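Local coordinates for protein flavocytochrome C3 fumarate reductase (Shewanella frigidimarina, PDB 1QO8) that reduces fumarate to succinate in vitro in an essentially one-way reaction, using one FAD and four covalently bound c-type hemes per subunit, at residues K141-N146 against N558-A563; K173-H178 against V236-R241; H360-K365 against T374-G379. One frame throughout, in Å; residues are numbered along the deposited sequence.

Overall arrangement
From the N terminus the chain first forms the heme-bearing region, then enters the flavoprotein part, where contact 1 opens at 141-146, the last turn of helix 131-143 and the loop after it. It closes only at 558-563, on the C-terminal helix 543-563, so its loop of 411 residues encloses both other contacts. Contact 2 comes first, joining helix 173-177 to segment 236-241, which runs into strand 239-241. Contact 3 follows in series, linking strand 357-364 to helix 374-377 over only eight residues. None cross. Contacts 2 and 3 approach to about 11 Å between nearest atoms, whereas contacts 1 and 3, with centres about 45 Å apart, lie on opposite sides of the chain's centre.

Contact 1 (K141-N146 against N558-A563); sequences KKAGAN and NAAKHA
The methyl of A560 touches those of both A143 and A145. Traced outward, this side chain is a single atom, for CB is both its root and its tip. A560 CB lies 3.5 Å from A143 CB and 3.6 Å from A145 CB. The angle from A143 CB through A560 CB to A145 CB is 108°, so A560 CB lies well off the line joining the other two carbons. A145 CB also comes within 4.0 Å of A560 CA, bringing its methyl against the backbone of the C-terminal helix. The main chains are correspondingly near, A145 CA being 5.3 Å from A560 CA.

The chain reversal that ends helix 131-143 is consistent with both CB atoms pointing toward the C-terminal helix. G144 leaves helical geometry with a phi of 121° and closes a Schellman motif, a conformation in which a side chain would collide with the carbonyl O of A143. The chain then turns toward strand 147-150, passing from helix to strand in the nucleotide-binding part of the flavoprotein fold. Beyond the contact A145 also packs on V124 of the neighbouring strand 124-127, while A559 O receives a hydrogen bond from S303.

The joint is wholly apolar, with 147 Å² buried over both segments. It depends on shape rather than directional bonding: three one-carbon side chains let a helix end and the last helix come close together.

Contact 2 (K173-H178 against V236-R241); sequences KQQTAH and VDRTHR
Q175, H240 and Q174 account for most of the 202 Å² buried here. Q175 runs straight out beyond CG (chi2 -179°), which carries its amide from the helix to the backbone of the other segment. There Q175 NE2 donates to D237 O at 2.9 Å. The N-H points almost directly at the oxygen (173°), which lies in the amide plane, although the donor stands somewhat tilted from the carbonyl plane. The same nitrogen also bonds D182 OD2, while OE1 accepts from G171 N; the aliphatic R238 CG passes 3.6 Å from Q175 NE2. A leucine in place of Q175 would probably cost D237 O this side-chain donor, leave D182 with its R238 salt bridge but without the amide, and release G171.

H240 meets Q174 in van der Waals contact: the bent Q174 chain lays CB, CD and OE1 along the CD2 edge of the ring, H240 CD2 being 3.6 Å from Q174 OE1. Amide and ring planes are 89° apart. T172 bonds H240 NE2; E219 and D226 both accept from Q174 NE2.

R238 and T239 both face K229 in a classic beta bulge, leading into the middle strand, 239-241, of a three-stranded antiparallel sheet; the side chain of H240 is about 6 Å from G166, which binds FAD.

Contact 3 (H360-K365 against T374-G379); sequences HPTVGK and TVRGVG
T362 and R376 reach toward each other from opposite directions, meeting through loose van der Waals contact and through a water. In the first, two carbons approach the guanidinium obliquely: T362 CG2 stands 4.2 Å from R376 NH2, and P361 CG is 4.4 Å from R376 NH2.

The polar part is indirect, since T362 OG1 and R376 NE are 4.7 Å apart. One water bridges the interval: it accepts from R376 NE at 2.7 Å, lying in plane at the guanidinium edge, and donates to T362 OG1 at 3.0 Å. The angle from T362 OG1 through the water to R376 NE is 113°, close to tetrahedral. A bend at chi3 (-84°) in R376 turns the group so that NE meets the water while NH2 lies by T362 CG2 and P361 CG.

Outside partners fix both ends. I371 O also bonds T362 OG1, and E393 O holds R376 NH1. P361 packs on R397, the probable proton donor, and H360 next to it is a likely succinate ligand, so the contact borders the presumed active site.

Chemically, the water takes the N-H of R376 NE and gives a hydrogen to T362 OG1, whose other partner is I371 O; strand 357-364 and helix 374-377 are thus coupled without a direct polar bond between them and with just 83 Å² buried.

Contact 1 (K141-N146 against N558-A563)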
ATOM      1  N   LYS A 141      12.479   5.388 -30.686  1.00 56.41           N
ATOM      2  CA  LYS A 141      12.701   5.930 -32.021  1.00 61.12           C
ATOM      3  C   LYS A 141      13.991   5.362 -32.615  1.00 62.69           C
ATOM      4  O   LYS A 141      13.962   4.871 -33.746  1.00 62.12           O
ATOM      5  CB  LYS A 141      12.785   7.442 -31.990  1.00 63.20           C
ATOM      6  CG  LYS A 141      12.495   8.302 -33.201  1.00 64.04           C
ATOM      7  CD  LYS A 141      11.041   8.201 -33.588  1.00 64.39           C
ATOM      8  CE  LYS A 141      10.271   9.486 -33.750  1.00 67.02           C
ATOM      9  NZ  LYS A 141      10.711  10.331 -34.906  1.00 67.82           N
ATOM     10  N   LYS A 142      15.104   5.353 -31.882  1.00 62.73           N
ATOM     11  CA  LYS A 142      16.286   4.645 -32.310  1.00 64.60           C
ATOM     12  C   LYS A 142      16.035   3.178 -32.683  1.00 65.03           C
ATOM     13  O   LYS A 142      16.746   2.640 -33.546  1.00 64.25           O
ATOM     14  CB  LYS A 142      17.431   4.660 -31.260  1.00 65.85           C
ATOM     15  CG  LYS A 142      18.675   3.947 -31.769  1.00 66.29           C
ATOM     16  CD  LYS A 142      19.974   4.298 -31.084  1.00 69.77           C
ATOM     17  CE  LYS A 142      21.195   3.745 -31.811  1.00 68.64           C
ATOM     18  NZ  LYS A 142      21.725   4.776 -32.776  1.00 71.08           N
ATOM     19  N   ALA A 143      15.132   2.501 -31.977  1.00 63.38           N
ATOM     20  CA  ALA A 143      14.909   1.084 -32.230  1.00 64.66           C
ATOM     21  C   ALA A 143      14.031   0.921 -33.474  1.00 64.82           C
ATOM     22  O   ALA A 143      14.127  -0.105 -34.124  1.00 66.74           O
ATOM     23  CB  ALA A 143      14.312   0.317 -31.082  1.00 62.78           C
ATOM     24  N   GLY A 144      13.253   1.928 -33.825  1.00 64.57           N
ATOM     25  CA  GLY A 144      12.734   2.059 -35.171  1.00 63.94           C
ATOM     26  C   GLY A 144      11.218   2.062 -35.091  1.00 63.58           C
ATOM     27  O   GLY A 144      10.552   1.804 -36.090  1.00 62.11           O
ATOM     28  N   ALA A 145      10.743   2.418 -33.882  1.00 61.14           N
ATOM     29  CA  ALA A 145       9.285   2.431 -33.723  1.00 57.15           C
ATOM     30  C   ALA A 145       8.804   3.843 -33.895  1.00 57.51           C
ATOM     31  O   ALA A 145       9.552   4.814 -33.636  1.00 58.67           O
ATOM     32  CB  ALA A 145       8.884   1.787 -32.414  1.00 56.78           C
ATOM     33  N   ASN A 146       7.561   3.994 -34.367  1.00 55.28           N
ATOM     34  CA  ASN A 146       6.913   5.297 -34.224  1.00 55.34           C
ATOM     35  C   ASN A 146       6.481   5.510 -32.772  1.00 52.46           C
ATOM     36  O   ASN A 146       6.088   4.564 -32.060  1.00 49.65           O
ATOM     37  CB  ASN A 146       5.682   5.334 -35.149  1.00 58.56           C
ATOM     38  CG  ASN A 146       6.051   5.107 -36.612  1.00 61.35           C
ATOM     39  OD1 ASN A 146       6.914   5.745 -37.210  1.00 64.64           O
ATOM     40  ND2 ASN A 146       5.383   4.164 -37.245  1.00 61.66           N
ATOM     41  N   ASN A 558      12.680  -2.040 -25.114  1.00 51.86           N
ATOM     42  CA  ASN A 558      11.733  -3.165 -25.087  1.00 52.56           C
ATOM     43  C   ASN A 558      10.349  -2.792 -25.566  1.00 54.41           C
ATOM     44  O   ASN A 558       9.662  -3.585 -26.233  1.00 53.83           O
ATOM     45  CB  ASN A 558      11.641  -3.789 -23.704  1.00 55.01           C
ATOM     46  CG  ASN A 558      12.998  -4.369 -23.321  1.00 57.72           C
ATOM     47  OD1 ASN A 558      13.325  -5.428 -23.837  1.00 60.66           O
ATOM     48  ND2 ASN A 558      13.808  -3.764 -22.497  1.00 58.32           N
ATOM     49  N   ALA A 559       9.880  -1.562 -25.319  1.00 52.52           N
ATOM     50  CA  ALA A 559       8.621  -1.138 -25.885  1.00 52.87           C
ATOM     51  C   ALA A 559       8.644  -1.244 -27.417  1.00 53.29           C
ATOM     52  O   ALA A 559       7.624  -1.605 -28.006  1.00 51.82           O
ATOM     53  CB  ALA A 559       8.268   0.287 -25.490  1.00 52.08           C
ATOM     54  N   ALA A 560       9.746  -0.846 -28.050  1.00 53.75           N
ATOM     55  CA  ALA A 560       9.827  -0.747 -29.500  1.00 53.49           C
ATOM     56  C   ALA A 560       9.937  -2.154 -30.103  1.00 54.14           C
ATOM     57  O   ALA A 560       9.228  -2.469 -31.058  1.00 50.93           O
ATOM     58  CB  ALA A 560      10.988   0.096 -29.992  1.00 51.90           C
ATOM     59  N   LYS A 561      10.772  -2.958 -29.479  1.00 54.62           N
ATOM     60  CA  LYS A 561      10.970  -4.345 -29.856  1.00 59.89           C
ATOM     61  C   LYS A 561       9.644  -5.104 -29.825  1.00 61.19           C
ATOM     62  O   LYS A 561       9.291  -5.859 -30.747  1.00 58.49           O
ATOM     63  CB  LYS A 561      12.055  -4.991 -28.980  1.00 61.26           C
ATOM     64  CG  LYS A 561      13.418  -4.953 -29.639  1.00 64.35           C
ATOM     65  CD  LYS A 561      14.694  -5.036 -28.841  1.00 67.50           C
ATOM     66  CE  LYS A 561      14.875  -6.227 -27.931  1.00 69.37           C
ATOM     67  NZ  LYS A 561      16.207  -6.295 -27.247  1.00 69.70           N
ATOM     68  N   HIS A 562       8.785  -4.783 -28.840  1.00 60.38           N
ATOM     69  CA  HIS A 562       7.523  -5.493 -28.707  1.00 58.55           C
ATOM     70  C   HIS A 562       6.524  -4.991 -29.730  1.00 61.82           C
ATOM     71  O   HIS A 562       5.648  -5.748 -30.164  1.00 61.18           O
ATOM     72  CB  HIS A 562       7.006  -5.289 -27.285  1.00 56.68           C
ATOM     73  CG  HIS A 562       5.651  -5.884 -27.035  1.00 55.32           C
ATOM     74  ND1 HIS A 562       4.481  -5.139 -27.209  1.00 54.61           N
ATOM     75  CD2 HIS A 562       5.294  -7.121 -26.668  1.00 52.75           C
ATOM     76  CE1 HIS A 562       3.474  -5.917 -26.882  1.00 54.87           C
ATOM     77  NE2 HIS A 562       3.943  -7.115 -26.539  1.00 54.35           N
ATOM     78  N   ALA A 563       6.623  -3.716 -30.122  1.00 62.26           N
ATOM     79  CA  ALA A 563       5.750  -3.171 -31.142  1.00 64.69           C
ATOM     80  C   ALA A 563       6.081  -3.639 -32.555  1.00 66.32           C
ATOM     81  O   ALA A 563       5.206  -3.851 -33.363  1.00 66.50           O
ATOM     82  CB  ALA A 563       5.784  -1.646 -31.169  1.00 63.68           C
TER

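Contact 2 (K173-H178 against V236-R241)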
ATOM      1  N   LYS A 173      34.769   7.991 -17.671  1.00 57.13           N
ATOM      2  CA  LYS A 173      36.015   8.731 -17.936  1.00 60.15           C
ATOM      3  C   LYS A 173      36.128   9.882 -16.949  1.00 59.10           C
ATOM      4  O   LYS A 173      37.276  10.278 -16.670  1.00 58.17           O
ATOM      5  CB  LYS A 173      36.011   9.121 -19.398  1.00 64.15           C
ATOM      6  CG  LYS A 173      35.017  10.191 -19.761  1.00 67.63           C
ATOM      7  CD  LYS A 173      35.218  10.622 -21.201  1.00 72.09           C
ATOM      8  CE  LYS A 173      34.287  11.706 -21.669  1.00 75.37           C
ATOM      9  NZ  LYS A 173      34.702  13.077 -21.290  1.00 79.02           N
ATOM     10  N   GLN A 174      35.065  10.440 -16.349  1.00 55.36           N
ATOM     11  CA  GLN A 174      35.279  11.481 -15.329  1.00 56.89           C
ATOM     12  C   GLN A 174      35.931  10.887 -14.061  1.00 56.66           C
ATOM     13  O   GLN A 174      36.722  11.545 -13.372  1.00 57.80           O
ATOM     14  CB  GLN A 174      34.039  12.273 -14.927  1.00 55.57           C
ATOM     15  CG  GLN A 174      33.402  13.161 -15.975  1.00 55.38           C
ATOM     16  CD  GLN A 174      32.671  12.427 -17.075  1.00 57.63           C
ATOM     17  OE1 GLN A 174      32.425  11.204 -17.113  1.00 57.52           O
ATOM     18  NE2 GLN A 174      32.268  13.185 -18.081  1.00 57.48           N
ATOM     19  N   GLN A 175      35.656   9.608 -13.793  1.00 55.17           N
ATOM     20  CA  GLN A 175      36.277   8.975 -12.646  1.00 57.42           C
ATOM     21  C   GLN A 175      37.748   8.735 -13.001  1.00 59.31           C
ATOM     22  O   GLN A 175      38.542   9.003 -12.105  1.00 58.47           O
ATOM     23  CB  GLN A 175      35.552   7.750 -12.134  1.00 55.97           C
ATOM     24  CG  GLN A 175      34.232   8.000 -11.397  1.00 53.38           C
ATOM     25  CD  GLN A 175      33.607   6.709 -10.901  1.00 50.97           C
ATOM     26  OE1 GLN A 175      33.604   5.747 -11.642  1.00 51.98           O
ATOM     27  NE2 GLN A 175      33.115   6.624  -9.675  1.00 49.44           N
ATOM     28  N   THR A 176      38.105   8.394 -14.226  1.00 62.31           N
ATOM     29  CA  THR A 176      39.490   8.078 -14.516  1.00 67.73           C
ATOM     30  C   THR A 176      40.330   9.371 -14.611  1.00 68.69           C
ATOM     31  O   THR A 176      41.520   9.336 -14.374  1.00 68.77           O
ATOM     32  CB  THR A 176      39.811   7.309 -15.811  1.00 67.98           C
ATOM     33  OG1 THR A 176      39.711   8.247 -16.882  1.00 72.50           O
ATOM     34  CG2 THR A 176      38.930   6.127 -16.051  1.00 67.40           C
ATOM     35  N   ALA A 177      39.697  10.486 -14.926  1.00 68.61           N
ATOM     36  CA  ALA A 177      40.388  11.757 -15.022  1.00 69.63           C
ATOM     37  C   ALA A 177      40.680  12.252 -13.619  1.00 70.73           C
ATOM     38  O   ALA A 177      41.634  13.014 -13.466  1.00 72.60           O
ATOM     39  CB  ALA A 177      39.623  12.810 -15.800  1.00 68.06           C
ATOM     40  N   HIS A 178      39.877  11.873 -12.631  1.00 71.52           N
ATOM     41  CA  HIS A 178      40.071  12.442 -11.294  1.00 71.64           C
ATOM     42  C   HIS A 178      40.793  11.464 -10.375  1.00 70.08           C
ATOM     43  O   HIS A 178      40.776  11.678  -9.171  1.00 70.19           O
ATOM     44  CB  HIS A 178      38.790  12.872 -10.598  1.00 72.12           C
ATOM     45  CG  HIS A 178      37.997  13.960 -11.233  1.00 73.99           C
ATOM     46  ND1 HIS A 178      37.228  13.749 -12.365  1.00 74.17           N
ATOM     47  CD2 HIS A 178      37.824  15.264 -10.897  1.00 74.64           C
ATOM     48  CE1 HIS A 178      36.627  14.871 -12.694  1.00 74.47           C
ATOM     49  NE2 HIS A 178      36.972  15.812 -11.833  1.00 75.26           N
ATOM     50  N   VAL A 236      32.928   6.225  -2.681  1.00 54.66           N
ATOM     51  CA  VAL A 236      33.794   7.061  -3.495  1.00 53.71           C
ATOM     52  C   VAL A 236      32.943   8.030  -4.340  1.00 54.13           C
ATOM     53  O   VAL A 236      31.685   8.002  -4.324  1.00 48.74           O
ATOM     54  CB  VAL A 236      34.693   6.258  -4.441  1.00 56.29           C
ATOM     55  CG1 VAL A 236      35.800   7.191  -4.963  1.00 60.08           C
ATOM     56  CG2 VAL A 236      35.501   5.101  -3.854  1.00 57.32           C
ATOM     57  N   ASP A 237      33.600   8.940  -5.048  1.00 51.50           N
ATOM     58  CA  ASP A 237      32.958  10.027  -5.769  1.00 53.42           C
ATOM     59  C   ASP A 237      32.363   9.451  -7.054  1.00 49.59           C
ATOM     60  O   ASP A 237      33.142   8.827  -7.752  1.00 50.55           O
ATOM     61  CB  ASP A 237      34.004  11.071  -6.177  1.00 56.29           C
ATOM     62  CG  ASP A 237      34.599  11.798  -5.000  1.00 57.68           C
ATOM     63  OD1 ASP A 237      34.616  11.265  -3.865  1.00 57.81           O
ATOM     64  OD2 ASP A 237      35.060  12.927  -5.290  1.00 59.39           O
ATOM     65  N   ARG A 238      31.071   9.539  -7.251  1.00 49.29           N
ATOM     66  CA  ARG A 238      30.430   8.875  -8.410  1.00 49.68           C
ATOM     67  C   ARG A 238      29.360   9.723  -9.060  1.00 47.52           C
ATOM     68  O   ARG A 238      28.657   9.396  -9.999  1.00 51.21           O
ATOM     69  CB  ARG A 238      29.609   7.757  -7.707  1.00 53.39           C
ATOM     70  CG  ARG A 238      29.755   6.410  -8.344  1.00 54.52           C
ATOM     71  CD  ARG A 238      28.915   5.408  -7.549  1.00 52.36           C
ATOM     72  NE  ARG A 238      29.846   4.399  -7.054  1.00 51.45           N
ATOM     73  CZ  ARG A 238      29.766   4.045  -5.763  1.00 51.07           C
ATOM     74  NH1 ARG A 238      28.884   4.535  -4.899  1.00 47.60           N
ATOM     75  NH2 ARG A 238      30.671   3.175  -5.354  1.00 51.29           N
ATOM     76  N   THR A 239      29.053  10.878  -8.544  1.00 49.72           N
ATOM     77  CA  THR A 239      27.970  11.762  -8.931  1.00 48.42           C
ATOM     78  C   THR A 239      28.451  12.779  -9.962  1.00 48.99           C
ATOM     79  O   THR A 239      29.332  13.565  -9.613  1.00 46.74           O
ATOM     80  CB  THR A 239      27.514  12.453  -7.623  1.00 50.29           C
ATOM     81  OG1 THR A 239      27.118  11.512  -6.614  1.00 51.61           O
ATOM     82  CG2 THR A 239      26.342  13.383  -7.958  1.00 51.03           C
ATOM     83  N   HIS A 240      27.948  12.762 -11.186  1.00 48.05           N
ATOM     84  CA  HIS A 240      28.324  13.594 -12.302  1.00 46.48           C
ATOM     85  C   HIS A 240      27.274  14.704 -12.518  1.00 47.60           C
ATOM     86  O   HIS A 240      26.098  14.395 -12.468  1.00 44.42           O
ATOM     87  CB  HIS A 240      28.426  12.759 -13.553  1.00 46.29           C
ATOM     88  CG  HIS A 240      29.325  11.570 -13.464  1.00 46.38           C
ATOM     89  ND1 HIS A 240      29.094  10.480 -12.660  1.00 47.16           N
ATOM     90  CD2 HIS A 240      30.505  11.329 -14.110  1.00 47.59           C
ATOM     91  CE1 HIS A 240      30.081   9.604 -12.786  1.00 47.45           C
ATOM     92  NE2 HIS A 240      30.925  10.101 -13.672  1.00 47.26           N
ATOM     93  N   ARG A 241      27.729  15.947 -12.576  1.00 44.69           N
ATOM     94  CA  ARG A 241      27.064  17.188 -12.677  1.00 44.90           C
ATOM     95  C   ARG A 241      27.787  18.010 -13.781  1.00 44.35           C
ATOM     96  O   ARG A 241      28.930  17.733 -14.115  1.00 43.14           O
ATOM     97  CB  ARG A 241      27.211  18.013 -11.401  1.00 45.22           C
ATOM     98  CG  ARG A 241      26.469  17.675 -10.159  1.00 48.94           C
ATOM     99  CD  ARG A 241      26.596  18.678  -9.020  1.00 50.88           C
ATOM    100  NE  ARG A 241      25.817  18.134  -7.883  1.00 55.24           N
ATOM    101  CZ  ARG A 241      26.268  17.363  -6.896  1.00 57.86           C
ATOM    102  NH1 ARG A 241      27.476  16.840  -6.746  1.00 57.73           N
ATOM    103  NH2 ARG A 241      25.388  17.018  -5.945  1.00 58.33           N
TER

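Contact 3 (H360-K365 against T374-G379)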
ATOM      1  N   HIS A 360      12.394  15.113   3.236  1.00 40.75           N
ATOM      2  CA  HIS A 360      13.577  15.927   3.546  1.00 40.00           C
ATOM      3  C   HIS A 360      13.146  16.755   4.729  1.00 36.48           C
ATOM      4  O   HIS A 360      12.068  17.300   4.760  1.00 38.76           O
ATOM      5  CB  HIS A 360      13.999  16.730   2.306  1.00 40.89           C
ATOM      6  CG  HIS A 360      15.156  17.632   2.606  1.00 40.30           C
ATOM      7  ND1 HIS A 360      16.429  17.424   2.153  1.00 42.34           N
ATOM      8  CD2 HIS A 360      15.205  18.790   3.317  1.00 38.18           C
ATOM      9  CE1 HIS A 360      17.236  18.381   2.593  1.00 39.63           C
ATOM     10  NE2 HIS A 360      16.484  19.226   3.232  1.00 39.07           N
ATOM     11  N   PRO A 361      13.976  16.855   5.766  1.00 36.91           N
ATOM     12  CA  PRO A 361      13.662  17.609   6.930  1.00 36.16           C
ATOM     13  C   PRO A 361      13.328  19.050   6.875  1.00 34.29           C
ATOM     14  O   PRO A 361      12.570  19.535   7.719  1.00 34.19           O
ATOM     15  CB  PRO A 361      14.815  17.321   7.928  1.00 37.62           C
ATOM     16  CG  PRO A 361      15.874  16.751   7.092  1.00 40.64           C
ATOM     17  CD  PRO A 361      15.353  16.248   5.750  1.00 36.47           C
ATOM     18  N   THR A 362      13.918  19.964   6.126  1.00 33.89           N
ATOM     19  CA  THR A 362      13.683  21.369   6.172  1.00 34.91           C
ATOM     20  C   THR A 362      13.599  21.876   4.715  1.00 37.46           C
ATOM     21  O   THR A 362      14.595  22.197   4.012  1.00 36.73           O
ATOM     22  CB  THR A 362      14.934  22.045   6.886  1.00 35.99           C
ATOM     23  OG1 THR A 362      16.085  21.618   6.167  1.00 34.17           O
ATOM     24  CG2 THR A 362      15.014  21.611   8.342  1.00 34.68           C
ATOM     25  N   VAL A 363      12.398  21.691   4.128  1.00 38.59           N
ATOM     26  CA  VAL A 363      12.050  22.283   2.806  1.00 36.92           C
ATOM     27  C   VAL A 363      11.424  23.637   3.040  1.00 36.86           C
ATOM     28  O   VAL A 363      10.635  23.756   4.003  1.00 36.18           O
ATOM     29  CB  VAL A 363      10.968  21.363   2.111  1.00 35.63           C
ATOM     30  CG1 VAL A 363      10.524  21.863   0.783  1.00 35.96           C
ATOM     31  CG2 VAL A 363      11.636  19.989   1.870  1.00 33.72           C
ATOM     32  N   GLY A 364      11.670  24.637   2.168  1.00 33.37           N
ATOM     33  CA  GLY A 364      11.012  25.917   2.459  1.00 37.14           C
ATOM     34  C   GLY A 364       9.519  25.822   2.501  1.00 41.12           C
ATOM     35  O   GLY A 364       8.944  25.091   1.696  1.00 42.79           O
ATOM     36  N   LYS A 365       8.793  26.532   3.336  1.00 45.21           N
ATOM     37  CA  LYS A 365       7.367  26.361   3.460  1.00 52.66           C
ATOM     38  C   LYS A 365       6.653  27.264   2.440  1.00 58.72           C
ATOM     39  O   LYS A 365       5.615  26.919   1.849  1.00 61.14           O
ATOM     40  CB  LYS A 365       6.889  26.506   4.900  1.00 55.07           C
ATOM     41  CG  LYS A 365       5.770  25.507   5.237  1.00 61.25           C
ATOM     42  CD  LYS A 365       4.699  26.036   6.179  1.00 61.97           C
ATOM     43  CE  LYS A 365       3.398  25.247   6.042  1.00 63.50           C
ATOM     44  NZ  LYS A 365       3.574  23.763   6.185  1.00 65.25           N
ATOM     45  N   THR A 374      23.412  21.909   5.974  1.00 42.37           N
ATOM     46  CA  THR A 374      24.619  22.673   6.221  1.00 43.97           C
ATOM     47  C   THR A 374      24.308  24.088   6.693  1.00 44.37           C
ATOM     48  O   THR A 374      25.237  24.705   7.298  1.00 43.05           O
ATOM     49  CB  THR A 374      25.587  22.705   5.039  1.00 47.17           C
ATOM     50  OG1 THR A 374      25.142  23.593   4.017  1.00 50.90           O
ATOM     51  CG2 THR A 374      25.808  21.339   4.409  1.00 47.60           C
ATOM     52  N   VAL A 375      23.083  24.609   6.547  1.00 39.48           N
ATOM     53  CA  VAL A 375      22.716  25.863   7.167  1.00 37.76           C
ATOM     54  C   VAL A 375      22.815  25.755   8.706  1.00 41.42           C
ATOM     55  O   VAL A 375      23.401  26.677   9.306  1.00 37.66           O
ATOM     56  CB  VAL A 375      21.399  26.514   6.763  1.00 38.42           C
ATOM     57  CG1 VAL A 375      21.196  27.904   7.357  1.00 35.34           C
ATOM     58  CG2 VAL A 375      21.359  26.671   5.210  1.00 36.46           C
ATOM     59  N   ARG A 376      22.264  24.717   9.308  1.00 39.73           N
ATOM     60  CA  ARG A 376      22.424  24.386  10.708  1.00 39.52           C
ATOM     61  C   ARG A 376      23.882  23.955  10.992  1.00 40.57           C
ATOM     62  O   ARG A 376      24.486  24.506  11.914  1.00 39.24           O
ATOM     63  CB  ARG A 376      21.395  23.333  11.138  1.00 37.95           C
ATOM     64  CG  ARG A 376      19.948  23.814  10.976  1.00 41.81           C
ATOM     65  CD  ARG A 376      18.988  22.642  11.255  1.00 40.19           C
ATOM     66  NE  ARG A 376      18.808  21.805  10.047  1.00 40.24           N
ATOM     67  CZ  ARG A 376      18.869  20.506   9.994  1.00 40.18           C
ATOM     68  NH1 ARG A 376      19.203  19.886  11.136  1.00 37.20           N
ATOM     69  NH2 ARG A 376      18.619  19.658   9.039  1.00 39.64           N
ATOM     70  N   GLY A 377      24.550  23.207  10.150  1.00 40.17           N
ATOM     71  CA  GLY A 377      25.932  22.729  10.356  1.00 42.61           C
ATOM     72  C   GLY A 377      26.896  23.887  10.596  1.00 43.51           C
ATOM     73  O   GLY A 377      27.765  23.916  11.488  1.00 42.45           O
ATOM     74  N   VAL A 378      26.647  25.030   9.940  1.00 39.34           N
ATOM     75  CA  VAL A 378      27.584  26.128   9.929  1.00 39.58           C
ATOM     76  C   VAL A 378      27.115  27.157  10.909  1.00 35.07           C
ATOM     77  O   VAL A 378      27.721  28.237  11.080  1.00 33.14           O
ATOM     78  CB  VAL A 378      27.913  26.644   8.491  1.00 45.67           C
ATOM     79  CG1 VAL A 378      28.935  27.788   8.521  1.00 49.66           C
ATOM     80  CG2 VAL A 378      28.443  25.627   7.500  1.00 43.94           C
ATOM     81  N   GLY A 379      26.025  26.917  11.699  1.00 35.28           N
ATOM     82  CA  GLY A 379      25.722  27.786  12.799  1.00 31.89           C
ATOM     83  C   GLY A 379      24.305  28.153  13.144  1.00 34.58           C
ATOM     84  O   GLY A 379      24.049  28.802  14.146  1.00 34.10           O
TER
HETATM   85  O   HOH W   1      18.500  22.712   7.511  1.00 38.22           O